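Local coordinates for protein thermospermine synthase (Medicago truncatula, PDB 6BQ3) that probably transfers an aminopropyl group from decarboxylated S-adenosylmethionine to spermidine, yielding thermospermine and methylthioadenosine, at residues 106-111 with 176-181; 129-134 with 158-163. All coordinates share one frame; numbering follows the deposited sequence.

The two contacts are neighbouring strand pairs of one sheet, in the order 158-163, 129-134, 106-111, 176-181, all four parallel. Their centres lie about 9 Å apart, and along the chain contact 2 is nested within the loop that contact 1 closes. They are sewn together where I107 N meets V129 O at 2.8 Å and F106 CZ packs on C131 CB at 3.4 Å. Nearer the ligand, G111 N meets D132 OD2, also at 2.8 Å, so the glycine turn of contact 1 helps to hold the ribose-binding carboxylate of contact 2. Both touch the bound 5'-S-(3-aminopropyl)-5'-thioadenosine: contact 1 carries the predicted proton acceptor D181, while contact 2 holds the adenosine end through D132 and D163.

Contact 1: residues 106-111 with 176-181; sequences FIMGGG and DVIVGD. With DSH (5'-S-(3-aminopropyl)-5'-thioadenosine), chain C.
The carbonyl oxygen of V179 is gripped twice by the neighbouring strand: M108 N donates a nearly straight hydrogen bond of 2.8 Å (171° at the hydrogen), and I107 CA adds a weaker C-H...O contact at 3.4 Å. F106 O is held in the same manner, by V179 N and by I178 CA, and D181 N to M108 O continues this parallel ladder. On the face shared with F106 and I178, M108 bends at its last torsion (chi3 -69°), which brings CE to 3.7 Å from G180 CA, a spot where a side chain on that glycine would be tight. I107, on the V179 face, runs beside D181, CG2 to CB 4.0 Å. Beyond the ladder the chains part, and a water accepts from G110 N (2.7 Å) and reaches D181 O (3.0 Å), with a weak bond to D181 OD2. A CB on G109 would clash with D181 O; without one, its CA lies 3.5 Å from N3 of the ligand's adenine. The D181 carboxylate is held elsewhere by Y87 OH at OD1 and T115 OG1 at OD2. With an alanine here, both hydroxyls would probably be left without their carboxylate mate. OD1 lies 3.9 Å from CA of the ligand's aminopropyl arm, a placement consistent with the predicted role of D181 as proton acceptor.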
loop_
_atom_site.group_PDB
_atom_site.type_symbol
_atom_site.label_atom_id
_atom_site.label_comp_id
_atom_site.label_asym_id
_atom_site.label_seq_id
_atom_site.Cartn_x
_atom_site.Cartn_y
_atom_site.Cartn_z
ATOM N N PHE A 106 -12.097 26.869 -30.046
ATOM C CA PHE A 106 -12.867 25.641 -29.860
ATOM C C PHE A 106 -12.015 24.696 -29.022
ATOM O O PHE A 106 -10.874 24.438 -29.364
ATOM C CB PHE A 106 -13.130 25.030 -31.213
ATOM C CG PHE A 106 -14.090 23.891 -31.170
ATOM C CD1 PHE A 106 -13.651 22.622 -30.907
ATOM C CD2 PHE A 106 -15.424 24.086 -31.439
ATOM C CE1 PHE A 106 -14.543 21.559 -30.885
ATOM C CE2 PHE A 106 -16.319 23.037 -31.404
ATOM C CZ PHE A 106 -15.879 21.770 -31.114
ATOM N N ILE A 107 -12.576 24.207 -27.934
ATOM C CA ILE A 107 -11.917 23.247 -27.031
ATOM C C ILE A 107 -12.517 21.868 -27.305
ATOM O O ILE A 107 -13.727 21.700 -27.217
ATOM C CB ILE A 107 -12.198 23.572 -25.541
ATOM C CG1 ILE A 107 -11.922 25.048 -25.240
ATOM C CG2 ILE A 107 -11.379 22.627 -24.631
ATOM C CD1 ILE A 107 -12.310 25.443 -23.829
ATOM N N MET A 108 -11.661 20.883 -27.534
ATOM C CA MET A 108 -12.064 19.488 -27.599
ATOM C C MET A 108 -11.886 18.906 -26.213
ATOM O O MET A 108 -10.743 18.767 -25.761
ATOM C CB MET A 108 -11.189 18.766 -28.606
ATOM C CG MET A 108 -11.059 19.494 -29.939
ATOM S SD MET A 108 -10.355 18.440 -31.229
ATOM C CE MET A 108 -8.668 18.264 -30.611
ATOM N N GLY A 109 -13.001 18.589 -25.538
ATOM C CA GLY A 109 -13.016 18.353 -24.089
ATOM C C GLY A 109 -13.359 19.629 -23.296
ATOM O O GLY A 109 -14.298 20.369 -23.622
ATOM N N GLY A 110 -12.586 19.901 -22.255
ATOM C CA GLY A 110 -12.752 21.108 -21.457
ATOM C C GLY A 110 -13.799 21.051 -20.367
ATOM O O GLY A 110 -14.013 22.058 -19.678
ATOM N N GLY A 111 -14.462 19.898 -20.192
ATOM C CA GLY A 111 -15.567 19.781 -19.237
ATOM C C GLY A 111 -15.232 20.215 -17.820
ATOM O O GLY A 111 -16.073 20.758 -17.112
ATOM N N ASP A 176 -9.775 30.736 -34.683
ATOM C CA ASP A 176 -8.402 31.224 -34.574
ATOM C C ASP A 176 -7.495 30.203 -33.849
ATOM O O ASP A 176 -6.301 30.057 -34.174
ATOM C CB ASP A 176 -8.392 32.558 -33.790
ATOM C CG ASP A 176 -8.984 33.716 -34.574
ATOM O OD1 ASP A 176 -8.677 33.812 -35.759
ATOM O OD2 ASP A 176 -9.743 34.545 -33.970
ATOM N N VAL A 177 -8.058 29.534 -32.832
ATOM C CA VAL A 177 -7.330 28.566 -32.035
ATOM C C VAL A 177 -8.241 27.380 -31.737
ATOM O O VAL A 177 -9.403 27.539 -31.421
ATOM C CB VAL A 177 -6.800 29.154 -30.695
ATOM C CG1 VAL A 177 -5.940 28.137 -29.954
ATOM C CG2 VAL A 177 -5.984 30.428 -30.911
ATOM N N ILE A 178 -7.713 26.192 -31.908
ATOM C CA ILE A 178 -8.362 25.020 -31.444
ATOM C C ILE A 178 -7.453 24.351 -30.397
ATOM O O ILE A 178 -6.250 24.194 -30.603
ATOM C CB ILE A 178 -8.710 24.115 -32.629
ATOM C CG1 ILE A 178 -9.681 24.853 -33.591
ATOM C CG2 ILE A 178 -9.341 22.830 -32.101
ATOM C CD1 ILE A 178 -9.911 24.135 -34.919
ATOM N N VAL A 179 -8.057 23.966 -29.272
ATOM C CA VAL A 179 -7.357 23.389 -28.117
ATOM C C VAL A 179 -7.816 21.949 -27.876
ATOM O O VAL A 179 -9.002 21.678 -27.679
ATOM C CB VAL A 179 -7.654 24.199 -26.855
ATOM C CG1 VAL A 179 -6.905 23.635 -25.651
ATOM C CG2 VAL A 179 -7.271 25.649 -27.082
ATOM N N GLY A 180 -6.877 21.025 -27.849
ATOM C CA GLY A 180 -7.179 19.625 -27.531
ATOM C C GLY A 180 -6.889 19.403 -26.079
ATOM O O GLY A 180 -5.723 19.446 -25.678
ATOM N N ASP A 181 -7.946 19.188 -25.300
ATOM C CA ASP A 181 -7.870 19.018 -23.849
ATOM C C ASP A 181 -8.559 17.684 -23.621
ATOM O O ASP A 181 -9.414 17.535 -22.734
ATOM C CB ASP A 181 -8.578 20.190 -23.147
ATOM C CG ASP A 181 -8.380 20.222 -21.620
ATOM O OD1 ASP A 181 -7.496 19.515 -21.084
ATOM O OD2 ASP A 181 -9.105 20.984 -20.951
HETATM N N DSH C . -5.158 15.786 -19.399
HETATM N N1 DSH C . -15.019 14.733 -27.590
HETATM C C2 DSH C . -15.144 15.802 -26.650
HETATM N N3 DSH C . -14.709 15.586 -25.272
HETATM C C4 DSH C . -14.135 14.251 -24.867
HETATM C C5 DSH C . -14.020 13.246 -25.767
HETATM C C6 DSH C . -14.484 13.465 -27.217
HETATM N N6 DSH C . -14.392 12.427 -28.217
HETATM N N7 DSH C . -13.489 12.191 -25.137
HETATM C C8 DSH C . -13.269 12.544 -23.848
HETATM N N9 DSH C . -13.676 13.824 -23.674
HETATM C CA DSH C . -6.478 16.314 -19.045
HETATM C CB DSH C . -7.562 15.615 -19.898
HETATM S SD DSH C . -9.997 14.375 -19.220
HETATM C CG DSH C . -8.975 15.883 -19.311
HETATM C "C1'" DSH C . -13.617 14.601 -22.568
HETATM C "C2'" DSH C . -13.900 13.904 -21.175
HETATM O "O2'" DSH C . -15.386 13.816 -20.900
HETATM C "C3'" DSH C . -13.267 14.621 -20.344
HETATM O "O3'" DSH C . -13.954 15.852 -19.904
HETATM C "C4'" DSH C . -11.897 15.101 -21.137
HETATM O "O4'" DSH C . -12.210 15.142 -22.405
HETATM C "C5'" DSH C . -10.766 14.128 -20.873
HETATM O O HOH W 1 -10.887 18.814 -20.405
#

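Contact 2: residues 129-134 with 158-163; sequences VMCDID and EVVIND. With DSH (5'-S-(3-aminopropyl)-5'-thioadenosine), chain C.
V129 begins the pairing by setting its CG1 against V160 CG2 at 3.6 Å, while its other methyl runs alongside the E158 side chain. M130 uses both backbone polar atoms, N donating to E158 O and O accepting from V160 N at 2.7 Å, and its SD rests near V159 CG2 on the D132 face of the sheet. C131 turns its sulfur back to the V160 face, with SG 3.4 Å from N162 O. At D132 the CG is anti to the backbone N (chi1 -159°), and the carboxylate takes both ribose hydroxyls: O2' gives to OD1 at 2.7 Å and O3' to OD2 in a very short bond of 2.5 Å. I133 lays CG2 over the adenine face, 3.6 Å from C4 and C5, and leans CD1 against CB of D163. D163 in turn accepts from the adenine N6 at OD1, 2.8 Å away. D134 N donates to D132 OD1, on its anti lone pair, closing an Asx turn that steadies the carboxylate's rotation. An acid ending the second strand of the Rossmann-like domain and binding both ribose hydroxyls is characteristic of AdoMet-type folds, in which an acid like D163 is often found at the adenine amino group.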
loop_
_atom_site.group_PDB
_atom_site.type_symbol
_atom_site.label_atom_id
_atom_site.label_comp_id
_atom_site.label_asym_id
_atom_site.label_seq_id
_atom_site.Cartn_x
_atom_site.Cartn_y
_atom_site.Cartn_z
ATOM N N VAL A 129 -15.922 27.933 -27.321
ATOM C CA VAL A 129 -16.769 26.748 -27.373
ATOM C C VAL A 129 -16.086 25.619 -26.572
ATOM O O VAL A 129 -15.008 25.190 -26.943
ATOM C CB VAL A 129 -17.046 26.286 -28.819
ATOM C CG1 VAL A 129 -17.937 25.047 -28.827
ATOM C CG2 VAL A 129 -17.729 27.407 -29.626
ATOM N N MET A 130 -16.727 25.197 -25.474
ATOM C CA MET A 130 -16.355 23.996 -24.741
ATOM C C MET A 130 -17.176 22.832 -25.281
ATOM O O MET A 130 -18.390 22.705 -25.017
ATOM C CB MET A 130 -16.623 24.190 -23.254
ATOM C CG MET A 130 -16.189 22.994 -22.413
ATOM S SD MET A 130 -17.171 22.949 -20.903
ATOM C CE MET A 130 -16.425 24.365 -20.103
ATOM N N CYS A 131 -16.533 21.993 -26.063
ATOM C CA CYS A 131 -17.203 20.839 -26.613
ATOM C C CYS A 131 -16.745 19.554 -25.896
ATOM O O CYS A 131 -15.728 18.967 -26.267
ATOM C CB CYS A 131 -16.962 20.730 -28.117
ATOM S SG CYS A 131 -17.963 19.391 -28.822
ATOM N N ASP A 132 -17.502 19.121 -24.883
ATOM C CA ASP A 132 -17.176 17.877 -24.166
ATOM C C ASP A 132 -18.241 16.829 -24.441
ATOM O O ASP A 132 -19.415 17.153 -24.552
ATOM C CB ASP A 132 -17.065 18.147 -22.676
ATOM C CG ASP A 132 -16.268 17.082 -21.943
ATOM O OD1 ASP A 132 -16.724 15.904 -21.905
ATOM O OD2 ASP A 132 -15.197 17.429 -21.393
ATOM N N ILE A 133 -17.833 15.571 -24.527
ATOM C CA ILE A 133 -18.760 14.476 -24.820
ATOM C C ILE A 133 -19.653 14.107 -23.605
ATOM O O ILE A 133 -20.712 13.489 -23.775
ATOM C CB ILE A 133 -17.963 13.279 -25.383
ATOM C CG1 ILE A 133 -18.860 12.352 -26.192
ATOM C CG2 ILE A 133 -17.207 12.538 -24.282
ATOM C CD1 ILE A 133 -18.062 11.283 -26.919
ATOM N N ASP A 134 -19.249 14.533 -22.399
ATOM C CA ASP A 134 -19.853 14.068 -21.150
ATOM C C ASP A 134 -20.482 15.224 -20.351
ATOM O O ASP A 134 -19.835 15.905 -19.553
ATOM C CB ASP A 134 -18.822 13.283 -20.313
ATOM C CG ASP A 134 -19.476 12.347 -19.293
ATOM O OD1 ASP A 134 -20.633 12.595 -18.911
ATOM O OD2 ASP A 134 -18.834 11.349 -18.890
ATOM N N GLU A 158 -19.652 29.050 -24.726
ATOM C CA GLU A 158 -20.748 28.196 -25.168
ATOM C C GLU A 158 -20.378 26.750 -24.827
ATOM O O GLU A 158 -19.353 26.248 -25.298
ATOM C CB GLU A 158 -20.980 28.347 -26.664
ATOM C CG GLU A 158 -22.243 27.669 -27.182
ATOM C CD GLU A 158 -22.282 27.638 -28.699
ATOM O OE1 GLU A 158 -21.577 28.458 -29.330
ATOM O OE2 GLU A 158 -22.990 26.774 -29.266
ATOM N N VAL A 159 -21.190 26.112 -23.984
ATOM C CA VAL A 159 -21.005 24.708 -23.694
ATOM C C VAL A 159 -21.778 23.905 -24.732
ATOM O O VAL A 159 -22.962 24.173 -25.003
ATOM C CB VAL A 159 -21.447 24.322 -22.279
ATOM C CG1 VAL A 159 -21.253 22.825 -22.073
ATOM C CG2 VAL A 159 -20.659 25.115 -21.243
ATOM N N VAL A 160 -21.110 22.905 -25.289
ATOM C CA VAL A 160 -21.687 22.029 -26.299
ATOM C C VAL A 160 -21.449 20.618 -25.795
ATOM O O VAL A 160 -20.309 20.274 -25.476
ATOM C CB VAL A 160 -20.981 22.256 -27.644
ATOM C CG1 VAL A 160 -21.523 21.333 -28.727
ATOM C CG2 VAL A 160 -21.172 23.722 -28.094
ATOM N N ILE A 161 -22.503 19.809 -25.686
ATOM C CA ILE A 161 -22.369 18.409 -25.273
ATOM C C ILE A 161 -22.377 17.545 -26.526
ATOM O O ILE A 161 -23.437 17.231 -27.052
ATOM C CB ILE A 161 -23.464 17.998 -24.251
ATOM C CG1 ILE A 161 -23.418 18.942 -23.023
ATOM C CG2 ILE A 161 -23.349 16.513 -23.836
ATOM C CD1 ILE A 161 -22.048 19.133 -22.374
ATOM N N ASN A 162 -21.177 17.177 -26.987
ATOM C CA ASN A 162 -20.965 16.339 -28.178
ATOM C C ASN A 162 -19.540 15.755 -28.190
ATOM O O ASN A 162 -18.595 16.272 -27.520
ATOM C CB ASN A 162 -21.158 17.169 -29.470
ATOM C CG ASN A 162 -21.603 16.338 -30.688
ATOM O OD1 ASN A 162 -21.743 15.119 -30.632
ATOM N ND2 ASN A 162 -21.864 17.027 -31.800
ATOM N N ASP A 163 -19.382 14.719 -29.003
ATOM C CA ASP A 163 -18.068 14.300 -29.482
ATOM C C ASP A 163 -17.497 15.424 -30.351
ATOM O O ASP A 163 -18.090 15.797 -31.319
ATOM C CB ASP A 163 -18.192 12.966 -30.261
ATOM C CG ASP A 163 -16.992 12.678 -31.134
ATOM O OD1 ASP A 163 -15.862 12.695 -30.622
ATOM O OD2 ASP A 163 -17.187 12.505 -32.354
HETATM N N DSH C . -5.158 15.786 -19.399
HETATM N N1 DSH C . -15.019 14.733 -27.590
HETATM C C2 DSH C . -15.144 15.802 -26.650
HETATM N N3 DSH C . -14.709 15.586 -25.272
HETATM C C4 DSH C . -14.135 14.251 -24.867
HETATM C C5 DSH C . -14.020 13.246 -25.767
HETATM C C6 DSH C . -14.484 13.465 -27.217
HETATM N N6 DSH C . -14.392 12.427 -28.217
HETATM N N7 DSH C . -13.489 12.191 -25.137
HETATM C C8 DSH C . -13.269 12.544 -23.848
HETATM N N9 DSH C . -13.676 13.824 -23.674
HETATM C CA DSH C . -6.478 16.314 -19.045
HETATM C CB DSH C . -7.562 15.615 -19.898
HETATM S SD DSH C . -9.997 14.375 -19.220
HETATM C CG DSH C . -8.975 15.883 -19.311
HETATM C "C1'" DSH C . -13.617 14.601 -22.568
HETATM C "C2'" DSH C . -13.900 13.904 -21.175
HETATM O "O2'" DSH C . -15.386 13.816 -20.900
HETATM C "C3'" DSH C . -13.267 14.621 -20.344
HETATM O "O3'" DSH C . -13.954 15.852 -19.904
HETATM C "C4'" DSH C . -11.897 15.101 -21.137
HETATM O "O4'" DSH C . -12.210 15.142 -22.405
HETATM C "C5'" DSH C . -10.766 14.128 -20.873
#